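Local coordinates for protein exported gluconolactonase (PDB 3DR2) that hydrolyses gluconolactone in the secondary pathways of glucose metabolism, as a calcium-binding six-bladed beta-propeller enzyme of the SMP-30 family, at residues R129-N134 with F151-P156; A86-N91 with H101-R106; T147-G152 with D188-L193. All coordinates share one frame; numbering follows the deposited sequence.

Contact 1: residues R129-N134 with F151-P156; sequences RLNSPN and FGLRKP. With CA (calcium ion), chain D.
Ser132 points its hydroxyl at the start of the short 3-10 segment 151-153, and Gly152 N donates to Ser132 OG over 3.0 Å. The bond is bent, 135° at the hydrogen. OG sits between the backbone N and carbonyl carbon of its own residue, facing the turn. The same hydroxyl also bonds to Pro149 O, so one small side chain ties the 3-10 turn to the loop leading into it. Ser132 CB lies 3.6 Å from Gly152 CA, a close approach at a residue that has no side chain. Next along, Leu153 covers the backbone of Asn131: its branch point CG comes 3.2 Å from Asn131 O, with both methyls spread about that oxygen, and CD1 also reaches Asn131 CB. The amide of Asn131 is engaged outside the two segments, ND2 donating to His168 O. At the other end, Asn134 meets Phe151 obliquely, amide and ring planes 67° apart, with Asn134 ND2 3.6 Å from Phe151 CD2. CG of Asn134 is anti to its backbone N (chi1 -168°), which sends the amide past the phenyl ring to the metal. Asn134 OD1 binds calcium at 2.4 Å, while ND2 donates to a metal-bound water; a second such water donates to Asn134 O. Rotation of the amide is thus fixed from both of its ends, beside an aromatic ring. Glu48, Asn191 and Asp242 complete the protein ligands of this site. The two segments are loops of a beta-propeller: 129-134 links strand 128-129 to strand 136-138, whereas the other belongs to the long connection between strands 144-147 and 169-174. Leu130 and Pro133 rest on Phe146 of strand 144-147, and Pro156 reaches the second subunit.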
loop_
_atom_site.group_PDB
_atom_site.type_symbol
_atom_site.label_atom_id
_atom_site.label_comp_id
_atom_site.label_asym_id
_atom_site.label_seq_id
_atom_site.Cartn_x
_atom_site.Cartn_y
_atom_site.Cartn_z
ATOM N N ARG A 129 7.066 -1.457 25.086
ATOM C CA ARG A 129 7.289 -1.403 23.642
ATOM C C ARG A 129 7.586 0.014 23.162
ATOM O O ARG A 129 7.031 0.988 23.675
ATOM C CB ARG A 129 6.069 -1.936 22.878
ATOM C CG ARG A 129 5.733 -3.400 23.144
ATOM C CD ARG A 129 4.691 -3.945 22.167
ATOM N NE ARG A 129 5.220 -4.112 20.812
ATOM C CZ ARG A 129 4.513 -4.580 19.783
ATOM N NH1 ARG A 129 3.244 -4.927 19.951
ATOM N NH2 ARG A 129 5.071 -4.707 18.586
ATOM N N LEU A 130 8.471 0.121 22.174
ATOM C CA LEU A 130 8.825 1.406 21.582
ATOM C C LEU A 130 7.575 1.861 20.832
ATOM O O LEU A 130 6.689 1.049 20.572
ATOM C CB LEU A 130 9.984 1.220 20.603
ATOM C CG LEU A 130 11.315 0.771 21.218
ATOM C CD1 LEU A 130 12.263 0.274 20.132
ATOM C CD2 LEU A 130 11.930 1.939 21.968
ATOM N N ASN A 131 7.506 3.144 20.483
ATOM C CA ASN A 131 6.341 3.676 19.769
ATOM C C ASN A 131 6.255 3.125 18.340
ATOM O O ASN A 131 5.307 2.433 17.980
ATOM C CB ASN A 131 6.403 5.208 19.715
ATOM C CG ASN A 131 6.372 5.853 21.095
ATOM O OD1 ASN A 131 5.656 5.400 21.991
ATOM N ND2 ASN A 131 7.129 6.933 21.261
ATOM N N SER A 132 7.259 3.451 17.535
ATOM C CA SER A 132 7.335 3.009 16.142
ATOM C C SER A 132 8.560 3.657 15.505
ATOM O O SER A 132 8.473 4.743 14.925
ATOM C CB SER A 132 6.065 3.396 15.376
ATOM O OG SER A 132 5.653 4.717 15.688
ATOM N N PRO A 133 9.730 3.006 15.638
ATOM C CA PRO A 133 10.995 3.499 15.086
ATOM C C PRO A 133 10.770 3.966 13.659
ATOM O O PRO A 133 10.226 3.233 12.830
ATOM C CB PRO A 133 11.899 2.281 15.177
ATOM C CG PRO A 133 11.429 1.647 16.454
ATOM C CD PRO A 133 9.929 1.715 16.320
ATOM N N ASN A 134 11.208 5.188 13.389
ATOM C CA ASN A 134 11.002 5.820 12.097
ATOM C C ASN A 134 12.226 5.835 11.179
ATOM O O ASN A 134 12.167 5.344 10.049
ATOM C CB ASN A 134 10.494 7.244 12.348
ATOM C CG ASN A 134 9.964 7.906 11.098
ATOM O OD1 ASN A 134 10.723 8.217 10.183
ATOM N ND2 ASN A 134 8.652 8.128 11.054
ATOM N N PHE A 151 4.156 7.840 14.765
ATOM C CA PHE A 151 3.468 7.761 13.477
ATOM C C PHE A 151 2.912 6.374 13.165
ATOM O O PHE A 151 1.793 6.248 12.659
ATOM C CB PHE A 151 4.401 8.219 12.353
ATOM C CG PHE A 151 4.704 9.691 12.383
ATOM C CD1 PHE A 151 3.680 10.626 12.248
ATOM C CD2 PHE A 151 6.008 10.146 12.555
ATOM C CE1 PHE A 151 3.955 11.992 12.286
ATOM C CE2 PHE A 151 6.289 11.509 12.594
ATOM C CZ PHE A 151 5.261 12.433 12.460
ATOM N N GLY A 152 3.684 5.337 13.476
ATOM C CA GLY A 152 3.247 3.976 13.215
ATOM C C GLY A 152 2.103 3.483 14.089
ATOM O O GLY A 152 1.582 2.390 13.874
ATOM N N LEU A 153 1.707 4.288 15.072
ATOM C CA LEU A 153 0.625 3.911 15.980
ATOM C C LEU A 153 -0.681 4.652 15.715
ATOM O O LEU A 153 -1.681 4.408 16.395
ATOM C CB LEU A 153 1.031 4.189 17.428
ATOM C CG LEU A 153 2.276 3.492 17.963
ATOM C CD1 LEU A 153 2.547 3.961 19.395
ATOM C CD2 LEU A 153 2.068 1.991 17.916
ATOM N N ARG A 154 -0.685 5.544 14.731
ATOM C CA ARG A 154 -1.881 6.328 14.466
ATOM C C ARG A 154 -2.281 6.423 12.999
ATOM O O ARG A 154 -2.894 7.404 12.576
ATOM C CB ARG A 154 -1.687 7.721 15.074
ATOM C CG ARG A 154 -1.566 7.674 16.609
ATOM C CD ARG A 154 -0.852 8.886 17.209
ATOM N NE ARG A 154 -0.775 8.791 18.671
ATOM C CZ ARG A 154 -0.080 9.620 19.448
ATOM N NH1 ARG A 154 0.611 10.618 18.915
ATOM N NH2 ARG A 154 -0.075 9.454 20.767
ATOM N N LYS A 155 -1.933 5.398 12.229
ATOM C CA LYS A 155 -2.263 5.344 10.810
ATOM C C LYS A 155 -2.252 3.882 10.379
ATOM O O LYS A 155 -1.192 3.263 10.267
ATOM C CB LYS A 155 -1.250 6.147 9.986
ATOM C CG LYS A 155 -1.607 6.248 8.506
ATOM C CD LYS A 155 -0.775 7.305 7.783
ATOM C CE LYS A 155 -1.146 8.718 8.228
ATOM N NZ LYS A 155 -0.348 9.759 7.516
ATOM N N PRO A 156 -3.443 3.306 10.149
ATOM C CA PRO A 156 -3.620 1.912 9.735
ATOM C C PRO A 156 -2.779 1.500 8.532
ATOM O O PRO A 156 -2.270 0.382 8.473
ATOM C CB PRO A 156 -5.117 1.827 9.443
ATOM C CG PRO A 156 -5.694 2.789 10.409
ATOM C CD PRO A 156 -4.749 3.966 10.313
HETATM CA CA CA D . 10.982 9.533 8.195
HETATM O O HOH W 1 8.546 8.821 8.015
HETATM O O HOH W 2 12.059 7.398 7.911
HETATM O O HOH W 3 13.243 10.305 8.371
HETATM O O HOH W 4 11.978 9.831 5.976
#

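Contact 2: residues A86-N91 with H101-R106; sequences AFTNGN and HCEHGR
The imidazole of His101 takes Asn91 OD1 at its edge, 1° out of the ring plane, while a water lies over one face, toward the rim. His101 ND1 donates to Asn91 OD1 at 2.7 Å, in the plane of the amide carbonyl; amide and ring stand 88° apart, and His101 NE2 bonds to Ser112. Within segment 101-106, the guanidinium of Arg106 has the Glu103 carboxylate at its edge, a side-on salt bridge with NE to OE1 at 2.7 Å and NH1 to OE2 at 3.0 Å; Glu103 OE2 also bonds to Thr110 OG1. From 86-91, Ala86 CB packs against Glu103 OE1 and Arg106 CG, and waters link Ala86 N to Glu103 OE1 and Thr88 OG1 to Glu103 OE2. Gly105 CA lies at the edge of the Phe87 ring. Asn89 N donates to Cys102 O, and Cys102 N to Gly90 O; Thr88-Glu103 and Asn91-His101 are non-hydrogen-bonded antiparallel pairs, their register shifted by one through a beta bulge. Beyond the strands, His104 N and Gly105 N donate to Phe87 O and Ala86 O. The hairpin of strands 88-93 and 99-103 begins a four-stranded propeller blade, continued by strand 108-112; Asn89 and Asn91 touch strand 47-53 of another sheet.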
loop_
_atom_site.group_PDB
_atom_site.type_symbol
_atom_site.label_atom_id
_atom_site.label_comp_id
_atom_site.label_asym_id
_atom_site.label_seq_id
_atom_site.Cartn_x
_atom_site.Cartn_y
_atom_site.Cartn_z
ATOM N N ALA A 86 6.758 -5.903 8.240
ATOM C CA ALA A 86 5.949 -5.379 9.325
ATOM C C ALA A 86 6.109 -3.857 9.273
ATOM O O ALA A 86 6.559 -3.218 10.232
ATOM C CB ALA A 86 6.436 -5.933 10.674
ATOM N N PHE A 87 5.759 -3.296 8.122
ATOM C CA PHE A 87 5.830 -1.863 7.887
ATOM C C PHE A 87 7.199 -1.254 8.148
ATOM O O PHE A 87 7.345 -0.334 8.954
ATOM C CB PHE A 87 4.761 -1.142 8.713
ATOM C CG PHE A 87 3.366 -1.589 8.401
ATOM C CD1 PHE A 87 2.750 -2.577 9.164
ATOM C CD2 PHE A 87 2.689 -1.070 7.303
ATOM C CE1 PHE A 87 1.479 -3.041 8.834
ATOM C CE2 PHE A 87 1.421 -1.528 6.965
ATOM C CZ PHE A 87 0.813 -2.515 7.730
ATOM N N THR A 88 8.202 -1.778 7.453
ATOM C CA THR A 88 9.564 -1.282 7.575
ATOM C C THR A 88 9.640 0.126 6.987
ATOM O O THR A 88 9.103 0.385 5.904
ATOM C CB THR A 88 10.539 -2.210 6.837
ATOM O OG1 THR A 88 10.474 -3.511 7.427
ATOM C CG2 THR A 88 11.968 -1.696 6.940
ATOM N N ASN A 89 10.301 1.022 7.712
ATOM C CA ASN A 89 10.451 2.416 7.305
ATOM C C ASN A 89 11.924 2.709 7.019
ATOM O O ASN A 89 12.424 2.389 5.946
ATOM C CB ASN A 89 9.911 3.334 8.419
ATOM C CG ASN A 89 9.760 4.784 7.972
ATOM O OD1 ASN A 89 9.048 5.572 8.610
ATOM N ND2 ASN A 89 10.427 5.145 6.885
ATOM N N GLY A 90 12.630 3.290 7.984
ATOM C CA GLY A 90 14.030 3.590 7.761
ATOM C C GLY A 90 14.926 2.371 7.570
ATOM O O GLY A 90 14.660 1.302 8.121
ATOM N N ASN A 91 15.973 2.538 6.760
ATOM C CA ASN A 91 16.972 1.492 6.516
ATOM C C ASN A 91 18.337 2.155 6.665
ATOM O O ASN A 91 18.480 3.364 6.446
ATOM C CB ASN A 91 16.903 0.926 5.092
ATOM C CG ASN A 91 15.605 0.221 4.801
ATOM O OD1 ASN A 91 15.338 -0.866 5.314
ATOM N ND2 ASN A 91 14.783 0.839 3.965
ATOM N N HIS A 101 17.046 -2.123 10.172
ATOM C CA HIS A 101 15.752 -1.523 9.844
ATOM C C HIS A 101 14.928 -0.991 11.007
ATOM O O HIS A 101 15.047 -1.462 12.137
ATOM C CB HIS A 101 14.867 -2.564 9.147
ATOM C CG HIS A 101 15.591 -3.432 8.167
ATOM N ND1 HIS A 101 15.852 -3.039 6.871
ATOM C CD2 HIS A 101 16.109 -4.678 8.294
ATOM C CE1 HIS A 101 16.497 -4.005 6.242
ATOM N NE2 HIS A 101 16.664 -5.012 7.082
ATOM N N CYS A 102 14.067 -0.025 10.687
ATOM C CA CYS A 102 13.112 0.544 11.631
ATOM C C CYS A 102 11.797 -0.065 11.174
ATOM O O CYS A 102 11.427 0.079 10.006
ATOM C CB CYS A 102 13.007 2.058 11.480
ATOM S SG CYS A 102 14.332 2.973 12.253
ATOM N N GLU A 103 11.092 -0.749 12.070
ATOM C CA GLU A 103 9.826 -1.367 11.697
ATOM C C GLU A 103 8.656 -0.829 12.512
ATOM O O GLU A 103 8.615 -0.983 13.736
ATOM C CB GLU A 103 9.914 -2.890 11.849
ATOM C CG GLU A 103 10.884 -3.533 10.861
ATOM C CD GLU A 103 10.877 -5.052 10.918
ATOM O OE1 GLU A 103 9.859 -5.622 11.350
ATOM O OE2 GLU A 103 11.882 -5.674 10.508
ATOM N N HIS A 104 7.712 -0.187 11.826
ATOM C CA HIS A 104 6.535 0.375 12.491
ATOM C C HIS A 104 5.687 -0.733 13.097
ATOM O O HIS A 104 5.168 -0.594 14.203
ATOM C CB HIS A 104 5.644 1.139 11.503
ATOM C CG HIS A 104 6.124 2.514 11.151
ATOM N ND1 HIS A 104 5.345 3.397 10.434
ATOM C CD2 HIS A 104 7.290 3.156 11.398
ATOM C CE1 HIS A 104 6.010 4.524 10.253
ATOM N NE2 HIS A 104 7.194 4.404 10.827
ATOM N N GLY A 105 5.537 -1.822 12.349
ATOM C CA GLY A 105 4.728 -2.940 12.797
ATOM C C GLY A 105 5.232 -3.649 14.036
ATOM O O GLY A 105 4.502 -3.774 15.026
ATOM N N ARG A 106 6.468 -4.133 13.989
ATOM C CA ARG A 106 7.028 -4.823 15.142
ATOM C C ARG A 106 7.479 -3.823 16.203
ATOM O O ARG A 106 7.870 -4.213 17.307
ATOM C CB ARG A 106 8.190 -5.735 14.715
ATOM C CG ARG A 106 7.709 -7.012 14.021
ATOM C CD ARG A 106 8.771 -8.100 13.974
ATOM N NE ARG A 106 9.766 -7.868 12.933
ATOM C CZ ARG A 106 10.740 -8.723 12.629
ATOM N NH1 ARG A 106 11.598 -8.434 11.661
ATOM N NH2 ARG A 106 10.860 -9.865 13.298
HETATM O O HOH W 5 9.162 -7.300 9.113
HETATM O O HOH W 6 12.401 -5.348 7.870
#

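Contact 3: residues T147-G152 with D188-L193; sequences TDPPFG and DHPNGL. With CA (calcium ion), chain D.
Thr147 turns OG1 back over its own main chain (chi1 55°), from where it donates to Asn191 O at 2.6 Å. The hydroxyl arrives in the carbonyl plane, on a lone pair. Thr147 CG2 also closes on Asn191 O, at 3.2 Å, and beyond it touches Leu193 CD2. In Asn191 a chi1 of -155° carries OD1 to the calcium, 2.4 Å away, while ND2 stays beside Phe151 CE2. Four waters share that metal, with Glu48, Asn134 and Asp242. Asn191 ND2 bonds to Thr207 OG1, which fixes the amide with OD1 on the metal. Main chain and side chain of Asn191 are therefore held separately, the main chain by Thr147 and Ser205, the side chain by the metal and Thr207. Farther along, prolines do the packing. The ring of Pro149 lies against Pro190 O, its CG at 3.1 Å, and this buried carbonyl oxygen has no hydrogen-bonding partner in the model. Pro149 CB also meets Pro190 CD at 4.1 Å. The His189 ring touches both Pro150, which crosses it at about a right angle, and the outer end of Phe151; the two aromatic rings are oblique, centroids 4.9 Å apart and planes at 50°. Segment 147-152 leaves strand 144-147, and 188-193 enters strand 190-195, so the contact joins consecutive four-stranded sheets of the propeller. Val204 of strand 201-206 packs on both Thr147 and Pro190, while His169 of strand 169-174 touches Pro150 and Pro190.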
loop_
_atom_site.group_PDB
_atom_site.type_symbol
_atom_site.label_atom_id
_atom_site.label_comp_id
_atom_site.label_asym_id
_atom_site.label_seq_id
_atom_site.Cartn_x
_atom_site.Cartn_y
_atom_site.Cartn_z
ATOM N N THR A 147 15.117 7.380 15.743
ATOM C CA THR A 147 14.045 8.229 16.247
ATOM C C THR A 147 12.811 7.371 16.509
ATOM O O THR A 147 12.542 6.406 15.786
ATOM C CB THR A 147 13.674 9.312 15.226
ATOM O OG1 THR A 147 13.346 8.691 13.971
ATOM C CG2 THR A 147 14.833 10.271 15.031
ATOM N N ASP A 148 12.049 7.735 17.535
ATOM C CA ASP A 148 10.873 6.963 17.888
ATOM C C ASP A 148 9.559 7.743 18.001
ATOM O O ASP A 148 8.961 7.816 19.071
ATOM C CB ASP A 148 11.134 6.214 19.201
ATOM C CG ASP A 148 10.113 5.130 19.465
ATOM O OD1 ASP A 148 9.747 4.916 20.641
ATOM O OD2 ASP A 148 9.675 4.480 18.497
ATOM N N PRO A 149 9.092 8.342 16.896
ATOM C CA PRO A 149 7.835 9.089 16.942
ATOM C C PRO A 149 6.704 8.058 16.920
ATOM O O PRO A 149 6.947 6.877 16.666
ATOM C CB PRO A 149 7.894 9.925 15.669
ATOM C CG PRO A 149 8.535 8.966 14.712
ATOM C CD PRO A 149 9.665 8.359 15.537
ATOM N N PRO A 150 5.458 8.478 17.188
ATOM C CA PRO A 150 4.317 7.553 17.192
ATOM C C PRO A 150 3.554 7.421 15.872
ATOM O O PRO A 150 2.425 6.933 15.862
ATOM C CB PRO A 150 3.432 8.133 18.283
ATOM C CG PRO A 150 3.580 9.593 18.027
ATOM C CD PRO A 150 5.078 9.764 17.800
ATOM N N PHE A 151 4.156 7.840 14.765
ATOM C CA PHE A 151 3.468 7.761 13.477
ATOM C C PHE A 151 2.912 6.374 13.165
ATOM O O PHE A 151 1.793 6.248 12.659
ATOM C CB PHE A 151 4.401 8.219 12.353
ATOM C CG PHE A 151 4.704 9.691 12.383
ATOM C CD1 PHE A 151 3.680 10.626 12.248
ATOM C CD2 PHE A 151 6.008 10.146 12.555
ATOM C CE1 PHE A 151 3.955 11.992 12.286
ATOM C CE2 PHE A 151 6.289 11.509 12.594
ATOM C CZ PHE A 151 5.261 12.433 12.460
ATOM N N GLY A 152 3.684 5.337 13.476
ATOM C CA GLY A 152 3.247 3.976 13.215
ATOM C C GLY A 152 2.103 3.483 14.089
ATOM O O GLY A 152 1.582 2.390 13.874
ATOM N N ASP A 188 9.488 16.226 19.892
ATOM C CA ASP A 188 8.097 16.186 19.460
ATOM C C ASP A 188 8.088 15.573 18.067
ATOM O O ASP A 188 8.403 16.253 17.092
ATOM C CB ASP A 188 7.517 17.601 19.399
ATOM C CG ASP A 188 6.003 17.610 19.286
ATOM O OD1 ASP A 188 5.410 16.565 18.936
ATOM O OD2 ASP A 188 5.398 18.672 19.540
ATOM N N HIS A 189 7.745 14.293 17.980
ATOM C CA HIS A 189 7.716 13.591 16.700
ATOM C C HIS A 189 9.067 13.635 15.989
ATOM O O HIS A 189 9.169 14.092 14.841
ATOM C CB HIS A 189 6.632 14.187 15.801
ATOM C CG HIS A 189 5.241 13.904 16.273
ATOM N ND1 HIS A 189 4.493 12.849 15.800
ATOM C CD2 HIS A 189 4.477 14.517 17.208
ATOM C CE1 HIS A 189 3.329 12.823 16.423
ATOM N NE2 HIS A 189 3.293 13.825 17.282
ATOM N N PRO A 190 10.131 13.167 16.668
ATOM C CA PRO A 190 11.467 13.158 16.070
ATOM C C PRO A 190 11.334 12.322 14.811
ATOM O O PRO A 190 10.631 11.315 14.813
ATOM C CB PRO A 190 12.322 12.496 17.147
ATOM C CG PRO A 190 11.352 11.577 17.831
ATOM C CD PRO A 190 10.132 12.465 17.962
ATOM N N ASN A 191 11.990 12.735 13.735
ATOM C CA ASN A 191 11.840 12.016 12.481
ATOM C C ASN A 191 13.167 11.591 11.862
ATOM O O ASN A 191 13.640 10.477 12.096
ATOM C CB ASN A 191 11.051 12.893 11.506
ATOM C CG ASN A 191 10.341 12.087 10.451
ATOM O OD1 ASN A 191 10.858 11.072 10.001
ATOM N ND2 ASN A 191 9.158 12.533 10.041
ATOM N N GLY A 192 13.767 12.468 11.067
ATOM C CA GLY A 192 15.039 12.129 10.460
ATOM C C GLY A 192 16.191 12.455 11.387
ATOM O O GLY A 192 16.015 13.160 12.379
ATOM N N LEU A 193 17.369 11.931 11.080
ATOM C CA LEU A 193 18.546 12.214 11.889
ATOM C C LEU A 193 19.794 11.912 11.086
ATOM O O LEU A 193 19.751 11.120 10.139
ATOM C CB LEU A 193 18.554 11.385 13.180
ATOM C CG LEU A 193 18.922 9.899 13.101
ATOM C CD1 LEU A 193 19.167 9.356 14.507
ATOM C CD2 LEU A 193 17.816 9.124 12.408
HETATM CA CA CA D . 10.982 9.533 8.195
HETATM O O HOH W 3 13.243 10.305 8.371
HETATM O O HOH W 1 8.546 8.821 8.015
HETATM O O HOH W 2 12.059 7.398 7.911
HETATM O O HOH W 4 11.978 9.831 5.976
#

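All three contacts are largely buried, though they differ in kind. Contact 2 is regular strand pairing within one blade, with a charged pair toward its end; contact 1 joins two irregular loops by a single direct hydrogen bond, and contact 3 bridges successive sheets with a hydroxyl and proline packing. Contacts 1 and 3 share Phe151 and Gly152 and give one asparagine each to the same calcium, Asn134 and Asn191. Asp148 of contact 3 accepts from Ser132 N of contact 1. Contact 2 supplies no ligand to that ion but adjoins the site, since Gly90 N lies 2.9 Å from Asn134 O, a probable hydrogen bond.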